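Local coordinates for mandelate racemase/muconate lactonizing enzyme, C-terminal domain protein (Paracoccus denitrificans, PDB 4DWD) that binds magnesium and is probably a hydro-lyase of the enolase superfamily, at residues 11-16 against 333-338; 67-72 against 104-109; 271-276 against 297-302. All blocks are in the same frame, centred on the assembly; numbering follows the deposited sequence.

Contact 1 (11-16 against 333-338); sequences LSVAMG and RPVFRN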
loop_
_atom_site.group_PDB
_atom_site.type_symbol
_atom_site.label_atom_id
_atom_site.label_comp_id
_atom_site.label_asym_id
_atom_site.label_seq_id
_atom_site.Cartn_x
_atom_site.Cartn_y
_atom_site.Cartn_z
ATOM N N LEU B 11 -4.221 2.897 48.403
ATOM C CA LEU B 11 -3.277 3.514 49.334
ATOM C C LEU B 11 -2.247 4.389 48.621
ATOM O O LEU B 11 -1.547 3.940 47.709
ATOM C CB LEU B 11 -2.538 2.417 50.111
ATOM C CG LEU B 11 -3.381 1.417 50.913
ATOM C CD1 LEU B 11 -2.489 0.349 51.521
ATOM C CD2 LEU B 11 -4.214 2.117 51.980
ATOM N N SER B 12 -2.160 5.646 49.054
ATOM C CA SER B 12 -1.118 6.561 48.615
ATOM C C SER B 12 -0.036 6.522 49.691
ATOM O O SER B 12 -0.306 6.841 50.858
ATOM C CB SER B 12 -1.684 7.977 48.453
ATOM O OG SER B 12 -0.655 8.933 48.237
ATOM N N VAL B 13 1.174 6.120 49.305
ATOM C CA VAL B 13 2.233 5.810 50.270
ATOM C C VAL B 13 3.495 6.644 50.042
ATOM O O VAL B 13 4.038 6.674 48.933
ATOM C CB VAL B 13 2.572 4.300 50.227
ATOM C CG1 VAL B 13 3.644 3.934 51.251
ATOM C CG2 VAL B 13 1.313 3.463 50.459
ATOM N N ALA B 14 3.950 7.324 51.096
ATOM C CA ALA B 14 5.207 8.068 51.091
ATOM C C ALA B 14 6.374 7.085 51.082
ATOM O O ALA B 14 6.452 6.211 51.947
ATOM C CB ALA B 14 5.280 8.986 52.306
HETATM N N MSE B 15 7.271 7.218 50.103
HETATM C CA MSE B 15 8.346 6.233 49.905
HETATM C C MSE B 15 9.711 6.782 50.240
HETATM O O MSE B 15 10.003 7.954 49.983
HETATM C CB MSE B 15 8.337 5.814 48.436
HETATM C CG MSE B 15 7.045 5.086 48.061
HETATM SE SE MSE B 15 6.949 3.256 48.768
HETATM C CE MSE B 15 8.139 2.377 47.476
ATOM N N GLY B 16 10.556 5.926 50.809
ATOM C CA GLY B 16 11.961 6.255 51.086
ATOM C C GLY B 16 12.136 7.463 51.981
ATOM O O GLY B 16 11.299 7.733 52.847
ATOM N N ARG B 333 12.839 0.760 50.106
ATOM C CA ARG B 333 12.877 0.681 51.558
ATOM C C ARG B 333 12.445 2.037 52.150
ATOM O O ARG B 333 12.707 3.084 51.548
ATOM C CB ARG B 333 14.296 0.319 52.013
ATOM C CG ARG B 333 14.790 -1.019 51.486
ATOM C CD ARG B 333 16.211 -1.305 51.944
ATOM N NE ARG B 333 16.748 -2.521 51.326
ATOM C CZ ARG B 333 16.645 -3.742 51.848
ATOM N NH1 ARG B 333 16.023 -3.927 53.008
ATOM N NH2 ARG B 333 17.163 -4.781 51.214
ATOM N N PRO B 334 11.817 2.037 53.344
ATOM C CA PRO B 334 11.581 0.903 54.237
ATOM C C PRO B 334 10.217 0.231 54.090
ATOM O O PRO B 334 9.916 -0.699 54.850
ATOM C CB PRO B 334 11.682 1.549 55.616
ATOM C CG PRO B 334 11.112 2.910 55.413
ATOM C CD PRO B 334 11.455 3.314 53.993
ATOM N N VAL B 335 9.396 0.676 53.140
ATOM C CA VAL B 335 8.056 0.094 52.994
ATOM C C VAL B 335 8.119 -1.392 52.667
ATOM O O VAL B 335 7.307 -2.175 53.165
ATOM C CB VAL B 335 7.204 0.872 51.973
ATOM C CG1 VAL B 335 5.929 0.111 51.608
ATOM C CG2 VAL B 335 6.855 2.231 52.564
ATOM N N PHE B 336 9.080 -1.773 51.828
ATOM C CA PHE B 336 9.288 -3.175 51.483
ATOM C C PHE B 336 10.578 -3.700 52.082
ATOM O O PHE B 336 11.552 -2.964 52.206
ATOM C CB PHE B 336 9.300 -3.358 49.960
ATOM C CG PHE B 336 8.033 -2.914 49.297
ATOM C CD1 PHE B 336 6.841 -3.606 49.493
ATOM C CD2 PHE B 336 8.024 -1.765 48.513
ATOM C CE1 PHE B 336 5.668 -3.177 48.886
ATOM C CE2 PHE B 336 6.860 -1.333 47.904
ATOM C CZ PHE B 336 5.676 -2.035 48.101
ATOM N N ARG B 337 10.577 -4.974 52.478
ATOM C CA ARG B 337 11.774 -5.585 53.064
ATOM C C ARG B 337 12.720 -6.158 52.008
ATOM O O ARG B 337 13.915 -6.289 52.259
ATOM C CB ARG B 337 11.383 -6.662 54.075
ATOM C CG ARG B 337 10.593 -6.104 55.243
ATOM C CD ARG B 337 10.594 -7.065 56.418
ATOM N NE ARG B 337 9.509 -6.799 57.364
ATOM C CZ ARG B 337 9.581 -5.956 58.392
ATOM N NH1 ARG B 337 8.532 -5.799 59.190
ATOM N NH2 ARG B 337 10.690 -5.261 58.624
ATOM N N ASN B 338 12.188 -6.486 50.828
ATOM C CA ASN B 338 12.978 -7.101 49.772
ATOM C C ASN B 338 12.761 -6.473 48.389
ATOM O O ASN B 338 12.559 -7.192 47.412
ATOM C CB ASN B 338 12.717 -8.612 49.710
ATOM C CG ASN B 338 11.279 -8.949 49.359
ATOM O OD1 ASN B 338 10.376 -8.125 49.511
ATOM N ND2 ASN B 338 11.068 -10.163 48.889
HETATM O O HOH W 1 9.686 3.010 51.011
#
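V13 and V335 meet tip to tip at the seam between two domains of an enolase-superfamily protein. The first stands near the end of strand 5-14 in the antiparallel sheet of the N-terminal domain; the second sits in the loop between strands 323-325 and 346-348 of the barrel domain. CG1 of V13 lies 3.9 Å from CG2 of V335. That same V335 methyl also takes the selenium of selenomethionine M15, with SE 3.9 Å from CG2 and the two side chains crossing at about a right angle. M15 gets there by curling: its chain bends at chi2 (-74°) and again at chi3 (-77°), which brings its end back to the loop although its CB starts off to the side.

Its terminal CE goes on to F336, slanting in on the ring at 3.9 Å from CE2. V335 serves the ring too, through its other branch: CG1 sits 4.0 Å above the plane, over the ring centre. Beyond the two segments, F27 turns its ring nearly perpendicular to F336, and L364 of helix 361-367 packs on V13. F336 also touches V359, a residue that binds calcium in a structure of this protein, though no ion sits there in this chain.

The remaining links are made by backbone. The peptide between R333 and P334 is cis, and its carbonyl oxygen, R333 O, receives a CA-H...O contact from G16 CA at 3.3 Å. No direct hydrogen bond joins the segments; instead one water accepts from G16 N at 3.0 Å and from V335 N at 3.2 Å.

Contact 2 (67-72 against 104-109); sequences EVLDHA and DLKGKL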
loop_
_atom_site.group_PDB
_atom_site.type_symbol
_atom_site.label_atom_id
_atom_site.label_comp_id
_atom_site.label_asym_id
_atom_site.label_seq_id
_atom_site.Cartn_x
_atom_site.Cartn_y
_atom_site.Cartn_z
ATOM N N GLU B 67 -15.103 -13.758 43.455
ATOM C CA GLU B 67 -14.099 -14.811 43.576
ATOM C C GLU B 67 -12.725 -14.361 43.071
ATOM O O GLU B 67 -12.604 -13.889 41.941
ATOM C CB GLU B 67 -14.565 -16.054 42.808
ATOM C CG GLU B 67 -15.821 -16.700 43.381
ATOM C CD GLU B 67 -15.514 -17.597 44.561
ATOM O OE1 GLU B 67 -14.317 -17.765 44.881
ATOM O OE2 GLU B 67 -16.463 -18.142 45.167
ATOM N N VAL B 68 -11.695 -14.554 43.896
ATOM C CA VAL B 68 -10.313 -14.212 43.526
ATOM C C VAL B 68 -9.933 -14.803 42.174
ATOM O O VAL B 68 -9.332 -14.127 41.337
ATOM C CB VAL B 68 -9.314 -14.694 44.603
ATOM C CG1 VAL B 68 -7.871 -14.664 44.105
ATOM C CG2 VAL B 68 -9.479 -13.857 45.862
ATOM N N LEU B 69 -10.299 -16.060 41.947
ATOM C CA LEU B 69 -9.875 -16.744 40.729
ATOM C C LEU B 69 -10.510 -16.197 39.454
ATOM O O LEU B 69 -9.986 -16.437 38.361
ATOM C CB LEU B 69 -10.113 -18.250 40.839
ATOM C CG LEU B 69 -9.209 -18.998 41.833
ATOM C CD1 LEU B 69 -9.581 -20.466 41.888
ATOM C CD2 LEU B 69 -7.733 -18.860 41.493
ATOM N N ASP B 70 -11.607 -15.445 39.589
ATOM C CA ASP B 70 -12.333 -14.910 38.431
ATOM C C ASP B 70 -11.734 -13.592 37.938
ATOM O O ASP B 70 -12.418 -12.811 37.295
ATOM C CB ASP B 70 -13.821 -14.706 38.776
ATOM C CG ASP B 70 -14.589 -16.007 38.885
ATOM O OD1 ASP B 70 -14.042 -17.059 38.486
ATOM O OD2 ASP B 70 -15.749 -15.974 39.366
ATOM N N HIS B 71 -10.452 -13.362 38.208
ATOM C CA HIS B 71 -9.832 -12.053 37.931
ATOM C C HIS B 71 -10.025 -11.529 36.526
ATOM O O HIS B 71 -10.269 -10.333 36.341
ATOM C CB HIS B 71 -8.335 -12.074 38.285
ATOM C CG HIS B 71 -7.505 -12.968 37.390
ATOM N ND1 HIS B 71 -6.945 -12.537 36.245
ATOM C CD2 HIS B 71 -7.171 -14.317 37.507
ATOM C CE1 HIS B 71 -6.285 -13.556 35.658
ATOM N NE2 HIS B 71 -6.423 -14.641 36.437
ATOM N N ALA B 72 -9.913 -12.393 35.519
ATOM C CA ALA B 72 -9.965 -11.928 34.131
ATOM C C ALA B 72 -11.363 -11.472 33.753
ATOM O O ALA B 72 -11.539 -10.394 33.183
ATOM C CB ALA B 72 -9.457 -12.996 33.168
ATOM N N ASP B 104 -1.342 -11.975 43.078
ATOM C CA ASP B 104 -0.626 -12.220 44.340
ATOM C C ASP B 104 -1.500 -13.106 45.255
ATOM O O ASP B 104 -1.035 -14.134 45.789
ATOM C CB ASP B 104 -0.283 -10.871 44.994
ATOM C CG ASP B 104 0.725 -10.987 46.133
ATOM O OD1 ASP B 104 1.531 -11.944 46.171
ATOM O OD2 ASP B 104 0.715 -10.072 46.987
ATOM N N LEU B 105 -2.776 -12.746 45.389
ATOM C CA LEU B 105 -3.715 -13.565 46.167
ATOM C C LEU B 105 -3.855 -14.980 45.619
ATOM O O LEU B 105 -3.869 -15.951 46.385
ATOM C CB LEU B 105 -5.102 -12.919 46.273
ATOM C CG LEU B 105 -5.332 -11.888 47.365
ATOM C CD1 LEU B 105 -6.682 -11.228 47.177
ATOM C CD2 LEU B 105 -5.199 -12.519 48.748
ATOM N N LYS B 106 -3.965 -15.086 44.294
ATOM C CA LYS B 106 -4.073 -16.382 43.639
ATOM C C LYS B 106 -2.864 -17.282 43.934
ATOM O O LYS B 106 -3.023 -18.467 44.244
ATOM C CB LYS B 106 -4.269 -16.171 42.133
ATOM C CG LYS B 106 -4.263 -17.460 41.332
ATOM C CD LYS B 106 -4.496 -17.170 39.866
ATOM C CE LYS B 106 -4.267 -18.425 39.048
ATOM N NZ LYS B 106 -4.554 -18.179 37.602
ATOM N N GLY B 107 -1.653 -16.734 43.836
ATOM C CA GLY B 107 -0.451 -17.505 44.133
ATOM C C GLY B 107 -0.445 -17.982 45.578
ATOM O O GLY B 107 -0.095 -19.122 45.852
ATOM N N LYS B 108 -0.830 -17.104 46.500
ATOM C CA LYS B 108 -0.946 -17.498 47.911
ATOM C C LYS B 108 -2.017 -18.582 48.101
ATOM O O LYS B 108 -1.775 -19.573 48.790
ATOM C CB LYS B 108 -1.191 -16.275 48.799
ATOM C CG LYS B 108 -0.024 -15.298 48.797
ATOM C CD LYS B 108 -0.307 -14.090 49.673
ATOM C CE LYS B 108 0.831 -13.089 49.556
ATOM N NZ LYS B 108 0.730 -12.040 50.610
ATOM N N LEU B 109 -3.186 -18.410 47.480
ATOM C CA LEU B 109 -4.250 -19.430 47.557
ATOM C C LEU B 109 -3.750 -20.791 47.081
ATOM O O LEU B 109 -3.996 -21.813 47.727
ATOM C CB LEU B 109 -5.490 -19.017 46.735
ATOM C CG LEU B 109 -6.586 -20.089 46.524
ATOM C CD1 LEU B 109 -7.237 -20.505 47.846
ATOM C CD2 LEU B 109 -7.636 -19.625 45.522
HETATM O O HOH W 2 -7.347 -17.638 37.861
#
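L105 opens the contact from the second segment, pressing on V68 where helix 90-110 packs against the turn that leads into helix 71-81, in the helical part of the N-terminal capping domain of the enolase superfamily. The turn is closed by a backbone bond from D70 N to E67 O. The side chains of L105 and V68 cross at about a right angle, and both valine methyls are used: CG1 of V68 lies 3.9 Å from L105 CB, while CG2 reaches L105 CD1 at 4.1 Å. CG1 also leans on the helix backbone at K106 N.

K106 comes next, and its length spans apolar and polar ground. With CG anti to the backbone N (chi1 175°) and the chain extended beyond it, the lysine runs across L69, whose CD2 packs 3.7 Å from K106 CG. The aliphatic part is thus spent on leucine, and the amine travels on to the subunit boundary. There K106 NZ hydrogen-bonds to L117 O of the second subunit. It also gives a hydrogen bond of 2.9 Å to a water that lies within hydrogen-bonding distance of L69 O, one of several acceptors competing for its protons. H71 NE2 lies 4.2 Å from K106 NZ, which sits at the imidazole edge near the ring plane; the ring itself meets W103. The same boundary is crossed by a salt bridge from D70 to K116 of the second subunit.

One turn of helix after L105, and bonded to it through L109 N and L105 O, L109 packs on L69 as well, meeting the CD2 methyl that K106 touches from another direction. The two leucines cross at about a right angle, with L109 CD2 4.1 Å from both CG and CD2 of L69.

Contact 3 (271-276 against 297-302); sequences DIVKMG and PHQTQP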
loop_
_atom_site.group_PDB
_atom_site.type_symbol
_atom_site.label_atom_id
_atom_site.label_comp_id
_atom_site.label_asym_id
_atom_site.label_seq_id
_atom_site.Cartn_x
_atom_site.Cartn_y
_atom_site.Cartn_z
ATOM N N ASP B 271 4.081 -1.141 30.134
ATOM C CA ASP B 271 4.471 -1.157 31.559
ATOM C C ASP B 271 3.360 -1.820 32.352
ATOM O O ASP B 271 2.196 -1.378 32.311
ATOM C CB ASP B 271 4.713 0.294 32.037
ATOM C CG ASP B 271 5.211 0.392 33.458
ATOM O OD1 ASP B 271 4.789 -0.398 34.320
ATOM O OD2 ASP B 271 6.017 1.316 33.718
ATOM N N ILE B 272 3.739 -2.845 33.111
ATOM C CA ILE B 272 2.808 -3.667 33.880
ATOM C C ILE B 272 1.954 -2.925 34.925
ATOM O O ILE B 272 0.886 -3.428 35.312
ATOM C CB ILE B 272 3.605 -4.846 34.528
ATOM C CG1 ILE B 272 2.720 -6.034 34.914
ATOM C CG2 ILE B 272 4.492 -4.381 35.690
ATOM C CD1 ILE B 272 3.528 -7.314 34.924
ATOM N N VAL B 273 2.420 -1.760 35.395
ATOM C CA VAL B 273 1.633 -0.962 36.338
ATOM C C VAL B 273 0.910 0.195 35.666
ATOM O O VAL B 273 0.137 0.920 36.320
ATOM C CB VAL B 273 2.446 -0.458 37.560
ATOM C CG1 VAL B 273 3.016 -1.622 38.340
ATOM C CG2 VAL B 273 3.546 0.522 37.180
ATOM N N LYS B 274 1.141 0.359 34.361
ATOM C CA LYS B 274 0.388 1.349 33.578
ATOM C C LYS B 274 -0.827 0.753 32.877
ATOM O O LYS B 274 -1.795 1.464 32.593
ATOM C CB LYS B 274 1.279 2.029 32.527
ATOM C CG LYS B 274 2.377 2.877 33.152
ATOM C CD LYS B 274 3.180 3.563 32.053
ATOM C CE LYS B 274 4.348 4.370 32.604
ATOM N NZ LYS B 274 3.881 5.597 33.320
HETATM N N MSE B 275 -0.761 -0.536 32.568
HETATM C CA MSE B 275 -1.809 -1.215 31.799
HETATM C C MSE B 275 -1.656 -2.694 32.006
HETATM O O MSE B 275 -0.536 -3.190 32.221
HETATM C CB MSE B 275 -1.676 -0.865 30.303
HETATM C CG MSE B 275 -0.362 -1.307 29.642
HETATM SE SE MSE B 275 -0.457 -3.142 28.920
HETATM C CE MSE B 275 -1.406 -2.719 27.255
ATOM N N GLY B 276 -2.786 -3.397 31.962
ATOM C CA GLY B 276 -2.797 -4.845 31.823
ATOM C C GLY B 276 -2.489 -5.684 33.046
ATOM O O GLY B 276 -3.088 -6.734 33.242
ATOM N N PRO B 297 9.708 -4.591 28.567
ATOM C CA PRO B 297 8.805 -3.723 29.334
ATOM C C PRO B 297 9.483 -2.517 29.970
ATOM O O PRO B 297 10.610 -2.616 30.478
ATOM C CB PRO B 297 8.292 -4.645 30.432
ATOM C CG PRO B 297 8.318 -6.003 29.802
ATOM C CD PRO B 297 9.578 -6.005 28.964
ATOM N N HIS B 298 8.767 -1.393 29.970
ATOM C CA HIS B 298 9.120 -0.245 30.794
ATOM C C HIS B 298 8.733 -0.555 32.222
ATOM O O HIS B 298 7.633 -1.069 32.487
ATOM C CB HIS B 298 8.352 0.954 30.265
ATOM C CG HIS B 298 8.494 2.209 31.089
ATOM N ND1 HIS B 298 7.729 2.466 32.169
ATOM C CD2 HIS B 298 9.318 3.307 30.922
ATOM C CE1 HIS B 298 8.061 3.668 32.677
ATOM N NE2 HIS B 298 9.033 4.183 31.917
ATOM N N GLN B 299 9.626 -0.281 33.172
ATOM C CA GLN B 299 9.261 -0.460 34.581
ATOM C C GLN B 299 10.225 0.331 35.451
ATOM O O GLN B 299 11.431 0.132 35.381
ATOM C CB GLN B 299 9.263 -1.951 34.939
ATOM C CG GLN B 299 8.236 -2.339 35.993
ATOM C CD GLN B 299 8.476 -1.667 37.327
ATOM O OE1 GLN B 299 7.650 -0.872 37.804
ATOM N NE2 GLN B 299 9.622 -1.955 37.929
ATOM N N THR B 300 9.690 1.248 36.253
ATOM C CA THR B 300 10.526 2.184 37.009
ATOM C C THR B 300 10.329 2.111 38.513
ATOM O O THR B 300 10.972 2.858 39.235
ATOM C CB THR B 300 10.289 3.638 36.552
ATOM O OG1 THR B 300 8.904 3.975 36.727
ATOM C CG2 THR B 300 10.691 3.801 35.073
ATOM N N GLN B 301 9.459 1.217 38.983
ATOM C CA GLN B 301 9.162 1.116 40.423
ATOM C C GLN B 301 9.901 -0.053 41.081
ATOM O O GLN B 301 9.999 -1.127 40.483
ATOM C CB GLN B 301 7.648 1.009 40.653
ATOM C CG GLN B 301 6.826 2.121 39.994
ATOM C CD GLN B 301 7.289 3.517 40.396
ATOM O OE1 GLN B 301 7.574 3.782 41.565
ATOM N NE2 GLN B 301 7.362 4.416 39.426
ATOM N N PRO B 302 10.406 0.136 42.321
ATOM C CA PRO B 302 11.302 -0.870 42.912
ATOM C C PRO B 302 10.618 -1.994 43.692
ATOM O O PRO B 302 11.279 -2.969 44.067
ATOM C CB PRO B 302 12.151 -0.039 43.878
ATOM C CG PRO B 302 11.246 1.065 44.304
ATOM C CD PRO B 302 10.442 1.408 43.069
HETATM O O HOH W 3 6.798 1.425 36.273
HETATM O O HOH W 4 6.585 -3.572 33.239
#
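D271 and H298 each carry CG anti to the backbone N (chi1 -176° and 174°), and these matching torsions bring carboxylate and imidazole together in a buried histidine-carboxylate hydrogen bond. H298 ND1 donates to D271 OD2 at 2.6 Å. The acceptor lies almost in the ring plane, but the carboxylate is turned 48° from that plane and uses its anti side. Both residues stand on loops of the barrel domain: 271-276 follows strand 267-268, and the loop 297-302 follows strand 294-295.

Both carboxylate oxygens are engaged. OD1 of D271 accepts from V273 N at 2.9 Å, an Asx turn that fixes the rotation of the group. OD2 takes a second bond from a water at 2.7 Å; this water also donates to Q299 OE1 and accepts from T300 N. A second water ties I272 N to H298 O. Q299 is held in turn by its own loop, since its NE2 meets Q301 O at 2.7 Å on a lone pair, in the carbonyl plane, and its OE1 accepts from Q301 N. K274 brings CE obliquely to H298 CE1 at 3.8 Å, while its NZ is bonded to S43.

H298 is also close to E249 and E223, which bind calcium in a structure of this protein, though this chain holds no metal there. The pair resembles the His-Asp couple of mandelate racemase, where the histidine handles a substrate proton. With D271 gripping ND1 and the Asx turn steadying D271, the imidazole is held in a set orientation beside these metal-binding glutamates, consistent with a similar acid-base role here.

How the contacts relate
Contact 3 lies deepest, its centre about 2 Å from the centre of the chain; contacts 1 and 2 sit about 17 and 22 Å out. Distance from the centre does not mean exposure, however: contact 2 is buried with the help of a second subunit, whereas contact 1 is only partly buried. Contacts 1 and 2 each draw on the N-terminal domain, one using its sheet to meet the barrel domain, the other joining two of its helical parts. Contact 3 stays within the barrel. The chemistry follows: apolar packing with one water between the segments in 1 and 2; in 3 a direct histidine-carboxylate bond supplemented by two bridging waters.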